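Local coordinates for 16S rRNA (adenine(1408)-N(1))-methyltransferase (Catenulispora acidiphila, PDB 4X1O), which probably methylates N1 of adenine 1408 in 16S ribosomal RNA with S-adenosyl-L-methionine as methyl donor, a modification linked to aminoglycoside resistance, at residues A[55-67]-A[213-225]. Residues are numbered along the deposited sequence; the frame is centred on the assembly and turned at random.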
loop_
_atom_site.group_PDB
_atom_site.type_symbol
_atom_site.label_atom_id
_atom_site.label_comp_id
_atom_site.label_asym_id
_atom_site.label_seq_id
_atom_site.Cartn_x
_atom_site.Cartn_y
_atom_site.Cartn_z
ATOM N N GLY A 55 2.459 2.901 -1.130
ATOM C CA GLY A 55 1.855 4.170 -0.767
ATOM C C GLY A 55 1.530 4.118 0.718
ATOM O O GLY A 55 0.765 3.269 1.169
ATOM N N THR A 56 2.121 5.014 1.494
ATOM C CA THR A 56 2.040 4.893 2.944
ATOM C C THR A 56 1.457 6.134 3.613
ATOM O O THR A 56 1.053 6.083 4.771
ATOM C CB THR A 56 3.424 4.627 3.543
ATOM O OG1 THR A 56 4.322 5.661 3.125
ATOM C CG2 THR A 56 3.957 3.288 3.060
ATOM N N GLY A 57 1.400 7.243 2.882
ATOM C CA GLY A 57 1.105 8.519 3.514
ATOM C C GLY A 57 2.224 8.796 4.498
ATOM O O GLY A 57 3.396 8.690 4.135
ATOM N N ASP A 58 1.890 9.115 5.747
ATOM C CA ASP A 58 2.945 9.323 6.734
ATOM C C ASP A 58 3.344 7.997 7.377
ATOM O O ASP A 58 4.162 7.964 8.302
ATOM C CB ASP A 58 2.536 10.358 7.802
ATOM C CG ASP A 58 1.325 9.941 8.634
ATOM O OD1 ASP A 58 0.897 8.766 8.597
ATOM O OD2 ASP A 58 0.804 10.820 9.358
ATOM N N ALA A 59 2.752 6.919 6.861
ATOM C CA ALA A 59 3.049 5.543 7.241
ATOM C C ALA A 59 2.642 5.183 8.668
ATOM O O ALA A 59 3.076 4.162 9.182
ATOM C CB ALA A 59 4.526 5.235 7.028
ATOM N N ARG A 60 1.782 5.987 9.290
ATOM C CA ARG A 60 1.223 5.605 10.581
ATOM C C ARG A 60 0.386 4.331 10.440
ATOM O O ARG A 60 0.314 3.531 11.359
ATOM C CB ARG A 60 0.371 6.734 11.188
ATOM C CG ARG A 60 -0.078 6.416 12.612
ATOM C CD ARG A 60 -0.906 7.520 13.265
ATOM N NE ARG A 60 -1.179 7.195 14.663
ATOM C CZ ARG A 60 -1.864 7.964 15.508
ATOM N NH1 ARG A 60 -2.382 9.124 15.113
ATOM N NH2 ARG A 60 -2.026 7.570 16.768
ATOM N N THR A 61 -0.257 4.139 9.285
ATOM C CA THR A 61 -1.079 2.943 9.123
ATOM C C THR A 61 -0.209 1.678 9.128
ATOM O O THR A 61 -0.549 0.682 9.772
ATOM C CB THR A 61 -1.914 3.029 7.831
ATOM O OG1 THR A 61 -2.693 4.226 7.877
ATOM C CG2 THR A 61 -2.844 1.835 7.705
ATOM N N ALA A 62 0.920 1.737 8.430
ATOM C CA ALA A 62 1.889 0.644 8.411
ATOM C C ALA A 62 2.443 0.392 9.805
ATOM O O ALA A 62 2.601 -0.749 10.229
ATOM C CB ALA A 62 3.020 0.952 7.444
ATOM N N TYR A 63 2.737 1.474 10.511
ATOM C CA TYR A 63 3.243 1.368 11.879
ATOM C C TYR A 63 2.253 0.638 12.783
ATOM O O TYR A 63 2.636 -0.252 13.525
ATOM C CB TYR A 63 3.529 2.760 12.422
ATOM C CG TYR A 63 3.871 2.809 13.894
ATOM C CD1 TYR A 63 5.135 2.453 14.346
ATOM C CD2 TYR A 63 2.932 3.229 14.832
ATOM C CE1 TYR A 63 5.456 2.514 15.706
ATOM C CE2 TYR A 63 3.237 3.288 16.188
ATOM C CZ TYR A 63 4.496 2.929 16.619
ATOM O OH TYR A 63 4.784 2.995 17.971
ATOM N N ARG A 64 0.976 1.003 12.697
ATOM C CA ARG A 64 -0.045 0.364 13.507
ATOM C C ARG A 64 -0.207 -1.113 13.149
ATOM O O ARG A 64 -0.439 -1.921 14.040
ATOM C CB ARG A 64 -1.386 1.101 13.373
ATOM C CG ARG A 64 -1.368 2.506 13.986
ATOM C CD ARG A 64 -2.756 3.151 13.997
ATOM N NE ARG A 64 -3.675 2.424 14.869
ATOM C CZ ARG A 64 -4.900 2.045 14.519
ATOM N NH1 ARG A 64 -5.364 2.335 13.310
ATOM N NH2 ARG A 64 -5.663 1.384 15.382
ATOM N N GLN A 65 -0.094 -1.460 11.864
ATOM C CA GLN A 65 -0.071 -2.867 11.472
ATOM C C GLN A 65 1.088 -3.614 12.115
ATOM O O GLN A 65 0.920 -4.712 12.622
ATOM C CB GLN A 65 0.030 -3.013 9.962
ATOM C CG GLN A 65 -1.211 -2.576 9.210
ATOM C CD GLN A 65 -0.937 -2.440 7.733
ATOM O OE1 GLN A 65 0.213 -2.303 7.324
ATOM N NE2 GLN A 65 -1.986 -2.505 6.923
ATOM N N ALA A 66 2.273 -3.015 12.045
ATOM C CA ALA A 66 3.468 -3.636 12.594
ATOM C C ALA A 66 3.315 -3.850 14.100
ATOM O O ALA A 66 3.720 -4.887 14.625
ATOM C CB ALA A 66 4.703 -2.779 12.283
ATOM N N ILE A 67 2.735 -2.870 14.790
ATOM C CA ILE A 67 2.577 -2.960 16.239
ATOM C C ILE A 67 1.573 -4.068 16.575
ATOM O O ILE A 67 1.785 -4.850 17.518
ATOM C CB ILE A 67 2.109 -1.618 16.856
ATOM C CG1 ILE A 67 3.168 -0.523 16.659
ATOM C CG2 ILE A 67 1.799 -1.785 18.348
ATOM C CD1 ILE A 67 4.431 -0.785 17.454
ATOM N N LEU A 213 -12.027 5.552 8.743
ATOM C CA LEU A 213 -10.844 6.056 8.046
ATOM C C LEU A 213 -9.536 5.583 8.678
ATOM O O LEU A 213 -8.547 5.378 7.977
ATOM C CB LEU A 213 -10.874 7.588 7.996
ATOM C CG LEU A 213 -11.758 8.140 6.874
ATOM C CD1 LEU A 213 -11.750 9.661 6.856
ATOM C CD2 LEU A 213 -11.301 7.585 5.530
ATOM N N ASP A 214 -9.543 5.395 9.995
ATOM C CA ASP A 214 -8.352 4.939 10.715
ATOM C C ASP A 214 -7.837 3.601 10.180
ATOM O O ASP A 214 -6.658 3.275 10.327
ATOM C CB ASP A 214 -8.637 4.812 12.214
ATOM C CG ASP A 214 -8.763 6.164 12.913
ATOM O OD1 ASP A 214 -8.306 7.185 12.351
ATOM O OD2 ASP A 214 -9.306 6.202 14.036
ATOM N N THR A 215 -8.713 2.822 9.556
ATOM C CA THR A 215 -8.307 1.495 9.099
ATOM C C THR A 215 -7.459 1.553 7.827
ATOM O O THR A 215 -6.703 0.628 7.538
ATOM C CB THR A 215 -9.526 0.580 8.853
ATOM O OG1 THR A 215 -10.338 1.115 7.802
ATOM C CG2 THR A 215 -10.358 0.446 10.118
ATOM N N ILE A 216 -7.572 2.633 7.067
ATOM C CA ILE A 216 -6.836 2.722 5.809
ATOM C C ILE A 216 -6.034 4.008 5.667
ATOM O O ILE A 216 -5.227 4.141 4.751
ATOM C CB ILE A 216 -7.782 2.611 4.604
ATOM C CG1 ILE A 216 -8.798 3.751 4.620
ATOM C CG2 ILE A 216 -8.491 1.265 4.602
ATOM C CD1 ILE A 216 -9.673 3.789 3.393
ATOM N N SER A 217 -6.249 4.964 6.564
ATOM C CA SER A 217 -5.538 6.231 6.464
ATOM C C SER A 217 -5.344 6.870 7.827
ATOM O O SER A 217 -5.891 7.936 8.102
ATOM C CB SER A 217 -6.278 7.202 5.543
ATOM O OG SER A 217 -5.491 8.355 5.279
ATOM N N SER A 218 -4.566 6.212 8.674
ATOM C CA SER A 218 -4.138 6.823 9.932
ATOM C C SER A 218 -3.139 7.937 9.656
ATOM O O SER A 218 -2.388 7.896 8.684
ATOM C CB SER A 218 -3.510 5.780 10.865
ATOM O OG SER A 218 -4.439 4.769 11.215
ATOM N N SER A 219 -3.123 8.934 10.528
ATOM C CA SER A 219 -2.177 10.026 10.410
ATOM C C SER A 219 -1.781 10.517 11.788
ATOM O O SER A 219 -2.573 10.452 12.722
ATOM C CB SER A 219 -2.772 11.176 9.591
ATOM O OG SER A 219 -1.865 12.264 9.533
ATOM N N TRP A 220 -0.553 11.009 11.906
ATOM C CA TRP A 220 -0.061 11.579 13.153
ATOM C C TRP A 220 -0.723 12.927 13.411
ATOM O O TRP A 220 -0.689 13.439 14.525
ATOM C CB TRP A 220 1.469 11.726 13.124
ATOM C CG TRP A 220 2.201 10.413 13.047
ATOM C CD1 TRP A 220 3.004 9.979 12.029
ATOM C CD2 TRP A 220 2.179 9.361 14.016
ATOM N NE1 TRP A 220 3.495 8.724 12.313
ATOM C CE2 TRP A 220 2.994 8.316 13.520
ATOM C CE3 TRP A 220 1.548 9.194 15.252
ATOM C CZ2 TRP A 220 3.198 7.129 14.221
ATOM C CZ3 TRP A 220 1.751 8.007 15.946
ATOM C CH2 TRP A 220 2.566 6.993 15.427
ATOM N N ALA A 221 -1.346 13.479 12.375
ATOM C CA ALA A 221 -2.050 14.749 12.493
ATOM C C ALA A 221 -3.437 14.560 13.101
ATOM O O ALA A 221 -3.985 15.475 13.719
ATOM C CB ALA A 221 -2.160 15.419 11.137
ATOM N N ARG A 222 -4.003 13.372 12.922
ATOM C CA ARG A 222 -5.346 13.095 13.416
ATOM C C ARG A 222 -5.343 12.086 14.557
ATOM O O ARG A 222 -4.804 10.983 14.439
ATOM C CB ARG A 222 -6.248 12.591 12.285
ATOM C CG ARG A 222 -7.698 12.393 12.710
ATOM C CD ARG A 222 -8.614 12.057 11.538
ATOM N NE ARG A 222 -8.475 10.670 11.104
ATOM C CZ ARG A 222 -7.783 10.282 10.037
ATOM N NH1 ARG A 222 -7.166 11.178 9.281
ATOM N NH2 ARG A 222 -7.714 8.995 9.725
ATOM N N ARG A 223 -5.949 12.480 15.667
ATOM C CA ARG A 223 -6.207 11.575 16.777
ATOM C C ARG A 223 -6.994 10.355 16.293
ATOM O O ARG A 223 -7.901 10.490 15.477
ATOM C CB ARG A 223 -6.988 12.306 17.869
ATOM C CG ARG A 223 -7.236 11.506 19.132
ATOM C CD ARG A 223 -6.446 12.084 20.291
ATOM N NE ARG A 223 -5.864 11.048 21.136
ATOM C CZ ARG A 223 -4.837 11.249 21.955
ATOM N NH1 ARG A 223 -4.282 12.451 22.036
ATOM N NH2 ARG A 223 -4.366 10.251 22.692
ATOM N N LEU A 224 -6.647 9.172 16.792
ATOM C CA LEU A 224 -7.429 7.970 16.523
ATOM C C LEU A 224 -8.758 8.012 17.276
ATOM O O LEU A 224 -8.846 8.585 18.364
ATOM C CB LEU A 224 -6.652 6.717 16.920
ATOM C CG LEU A 224 -5.383 6.379 16.138
ATOM C CD1 LEU A 224 -4.634 5.234 16.810
ATOM C CD2 LEU A 224 -5.704 6.035 14.699
ATOM N N GLY A 225 -9.785 7.393 16.702
ATOM C CA GLY A 225 -11.094 7.350 17.331
ATOM C C GLY A 225 -11.931 8.602 17.123
ATOM O O GLY A 225 -12.846 8.876 17.896
HETATM O O HOH W 1 -0.728 6.220 7.201
HETATM O O HOH W 2 -4.086 9.019 18.640
#
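Where T61 and S218 face each other, their CA atoms 5.0 Å apart, segment 213-225, in the loop between strands 200-212 and 229-239, lies against the first turns of helix 60-68. T61 suits this spot because its short hydroxyl accepts the backbone N-H of S218 (OG1 to N, 2.8 Å), while a water bridges T61 N to S218 O. D58 works on both segments: OD1 takes the N-H of R60 in an Asx turn at the helix start, and OD2 accepts W220 N (2.9 Å, 165°) on its syn side and S219 OG from the opposite face of the carboxylate. R60, its CG anti to the backbone N (chi1 -173°) and the chain extended, runs across W220; CD sits 3.6 Å from the centroid of the six-membered indole ring, and the guanidinium and indole planes are 12° apart. L224 CG lies over the opposite face of the R60 guanidinium, toward its rim. R60 NH1 donates to S219 O at 2.7 Å; this bond, with W220 and L224 over the two faces, limits the guanidinium's rotation. The long aliphatic stem and flat charged end of arginine match this slot. W220 NE1 bonds T87. R64, bent at chi3, has L224 CD1 and CD2 over one guanidinium face. In other structures of this protein T61 contacts S-adenosyl-L-methionine, and S217 and S218 S-adenosyl-L-homocysteine; the bonds of D58, R60 and T61 probably hold the W220 loop beside this pocket, empty of both ligands here.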